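Local coordinates for protein biliverdin reductase (Synechocystis sp., PDB 5B3T) that probably reduces biliverdin to bilirubin with NAD(P)H, as a Rossmann-fold member of the Gfo/Idh/MocA oxidoreductase family, at residues A185-R188 against I189-T193. Sequence-based numbering, arbitrary orientation.
Sequences ALSR and ISRFT
Arg191 reaches back along the C-terminal end of helix 183-189 to Ser187. Its CB lies 4.0 Å from Ser187 O; then CG and CD run close past that same carbonyl oxygen, with CG at 3.2 Å from Ser187 O. From CG to NE the chain is extended (chi3 -175°), which carries the guanidinium beyond the carbonyl to the serine hydroxyl. There the group binds side-on: NE donates to Ser187 OG at 2.8 Å and NH2 to the same OG at 3.0 Å, with the hydroxyl oxygen in the guanidinium plane. This is the last turn of a short helix in the C-terminal alpha/beta domain, where Ile189 N still bonds to Ala185 O at 3.2 Å, while Ser190 OG returns to Ser187 O from above the carbonyl plane. Ser187 OG also bonds to His132 ND1, and Arg191 makes a cation-pi contact with Tyr105, an NADP(+)-binding residue. A leucine in place of Arg191 would probably cost Ser187 OG both guanidinium donors, leaving it its bond to His132, and strip Tyr105 of its cationic partner. The guanidinium of Arg188 is turned about 40° from that of Arg191; its NH2 lies 3.8 Å from Arg191 CD, and its NH1 is bonded to His132 O.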
ATOM      1  N   ALA A 185       2.285  -5.154   5.251  1.00 13.29           N
ATOM      2  CA  ALA A 185       2.072  -5.067   6.691  1.00 13.52           C
ATOM      3  C   ALA A 185       3.115  -4.175   7.351  1.00 14.67           C
ATOM      4  O   ALA A 185       2.789  -3.384   8.246  1.00 14.27           O
ATOM      5  CB  ALA A 185       2.089  -6.466   7.309  1.00 13.34           C
ATOM      6  N   LEU A 186       4.374  -4.281   6.920  1.00 13.48           N
ATOM      7  CA  LEU A 186       5.424  -3.453   7.502  1.00 14.35           C
ATOM      8  C   LEU A 186       5.246  -1.985   7.145  1.00 14.65           C
ATOM      9  O   LEU A 186       5.679  -1.109   7.901  1.00 15.02           O
ATOM     10  CB  LEU A 186       6.795  -3.948   7.047  1.00 13.60           C
ATOM     11  CG  LEU A 186       7.189  -5.319   7.589  1.00 13.11           C
ATOM     12  CD1 LEU A 186       8.461  -5.791   6.919  1.00 14.39           C
ATOM     13  CD2 LEU A 186       7.343  -5.287   9.103  1.00 14.75           C
ATOM     14  N   SER A 187       4.625  -1.698   5.999  1.00 14.25           N
ATOM     15  CA  SER A 187       4.292  -0.316   5.673  1.00 14.52           C
ATOM     16  C   SER A 187       3.308   0.255   6.684  1.00 14.41           C
ATOM     17  O   SER A 187       3.449   1.404   7.117  1.00 14.50           O
ATOM     18  CB  SER A 187       3.722  -0.232   4.258  1.00 14.27           C
ATOM     19  OG  SER A 187       3.245   1.074   3.976  1.00 14.44           O
ATOM     20  N   ARG A 188       2.314  -0.540   7.082  1.00 13.59           N
ATOM     21  CA  ARG A 188       1.334  -0.079   8.060  1.00 14.92           C
ATOM     22  C   ARG A 188       1.991   0.227   9.400  1.00 15.54           C
ATOM     23  O   ARG A 188       1.725   1.268  10.013  1.00 16.28           O
ATOM     24  CB  ARG A 188       0.232  -1.127   8.230  1.00 14.75           C
ATOM     25  CG  ARG A 188      -0.676  -1.289   7.020  1.00 14.41           C
ATOM     26  CD  ARG A 188      -1.940  -0.444   7.154  1.00 14.08           C
ATOM     27  NE  ARG A 188      -1.648   0.977   7.327  1.00 13.04           N
ATOM     28  CZ  ARG A 188      -1.746   1.879   6.356  1.00 13.97           C
ATOM     29  NH1 ARG A 188      -2.146   1.510   5.147  1.00 13.05           N
ATOM     30  NH2 ARG A 188      -1.458   3.152   6.595  1.00 14.42           N
ATOM     31  N   ILE A 189       2.861  -0.669   9.869  1.00 13.98           N
ATOM     32  CA  ILE A 189       3.430  -0.521  11.203  1.00 14.90           C
ATOM     33  C   ILE A 189       4.482   0.582  11.262  1.00 16.72           C
ATOM     34  O   ILE A 189       4.851   1.022  12.357  1.00 15.10           O
ATOM     35  CB  ILE A 189       4.021  -1.866  11.673  1.00 14.95           C
ATOM     36  CG1 ILE A 189       4.080  -1.926  13.200  1.00 15.95           C
ATOM     37  CG2 ILE A 189       5.412  -2.081  11.087  1.00 13.61           C
ATOM     38  CD1 ILE A 189       2.723  -1.844  13.870  1.00 15.41           C
ATOM     39  N   SER A 190       4.966   1.057  10.116  1.00 15.44           N
ATOM     40  CA  SER A 190       6.094   1.978  10.069  1.00 16.92           C
ATOM     41  C   SER A 190       5.685   3.436   9.938  1.00 15.89           C
ATOM     42  O   SER A 190       6.558   4.308   9.912  1.00 16.41           O
ATOM     43  CB  SER A 190       7.021   1.615   8.906  1.00 16.02           C
ATOM     44  OG  SER A 190       6.451   2.009   7.670  1.00 15.91           O
ATOM     45  N   ARG A 191       4.388   3.730   9.851  1.00 16.80           N
ATOM     46  CA  ARG A 191       3.919   5.082   9.577  1.00 17.60           C
ATOM     47  C   ARG A 191       3.470   5.811  10.838  1.00 19.38           C
ATOM     48  O   ARG A 191       2.638   6.723  10.770  1.00 20.62           O
ATOM     49  CB  ARG A 191       2.808   5.046   8.531  1.00 17.06           C
ATOM     50  CG  ARG A 191       3.322   4.567   7.184  1.00 16.21           C
ATOM     51  CD  ARG A 191       2.212   4.243   6.205  1.00 16.92           C
ATOM     52  NE  ARG A 191       2.756   3.686   4.968  1.00 15.61           N
ATOM     53  CZ  ARG A 191       3.062   4.408   3.895  1.00 15.98           C
ATOM     54  NH1 ARG A 191       2.876   5.721   3.903  1.00 17.20           N
ATOM     55  NH2 ARG A 191       3.554   3.818   2.814  1.00 14.77           N
ATOM     56  N   PHE A 192       4.023   5.432  11.991  1.00 18.55           N
ATOM     57  CA  PHE A 192       3.860   6.175  13.236  1.00 21.16           C
ATOM     58  C   PHE A 192       5.209   6.619  13.802  1.00 20.87           C
ATOM     59  O   PHE A 192       5.326   6.833  15.017  1.00 20.00           O
ATOM     60  CB  PHE A 192       3.095   5.333  14.264  1.00 19.65           C
ATOM     61  CG  PHE A 192       1.818   4.722  13.736  1.00 20.37           C
ATOM     62  CD1 PHE A 192       0.648   5.463  13.655  1.00 19.95           C
ATOM     63  CD2 PHE A 192       1.797   3.400  13.319  1.00 18.53           C
ATOM     64  CE1 PHE A 192      -0.519   4.890  13.171  1.00 19.41           C
ATOM     65  CE2 PHE A 192       0.635   2.827  12.832  1.00 19.14           C
ATOM     66  CZ  PHE A 192      -0.522   3.573  12.759  1.00 18.50           C
ATOM     67  N   THR A 193       6.208   6.755  12.936  1.00 19.07           N
ATOM     68  CA  THR A 193       7.538   7.173  13.361  1.00 21.34           C
ATOM     69  C   THR A 193       7.473   8.454  14.187  1.00 23.51           C
ATOM     70  O   THR A 193       8.307   8.681  15.063  1.00 22.52           O
ATOM     71  CB  THR A 193       8.470   7.398  12.155  1.00 21.30           C
ATOM     72  OG1 THR A 193       8.511   6.212  11.352  1.00 19.81           O
ATOM     73  CG2 THR A 193       9.877   7.735  12.626  1.00 20.98           C
TER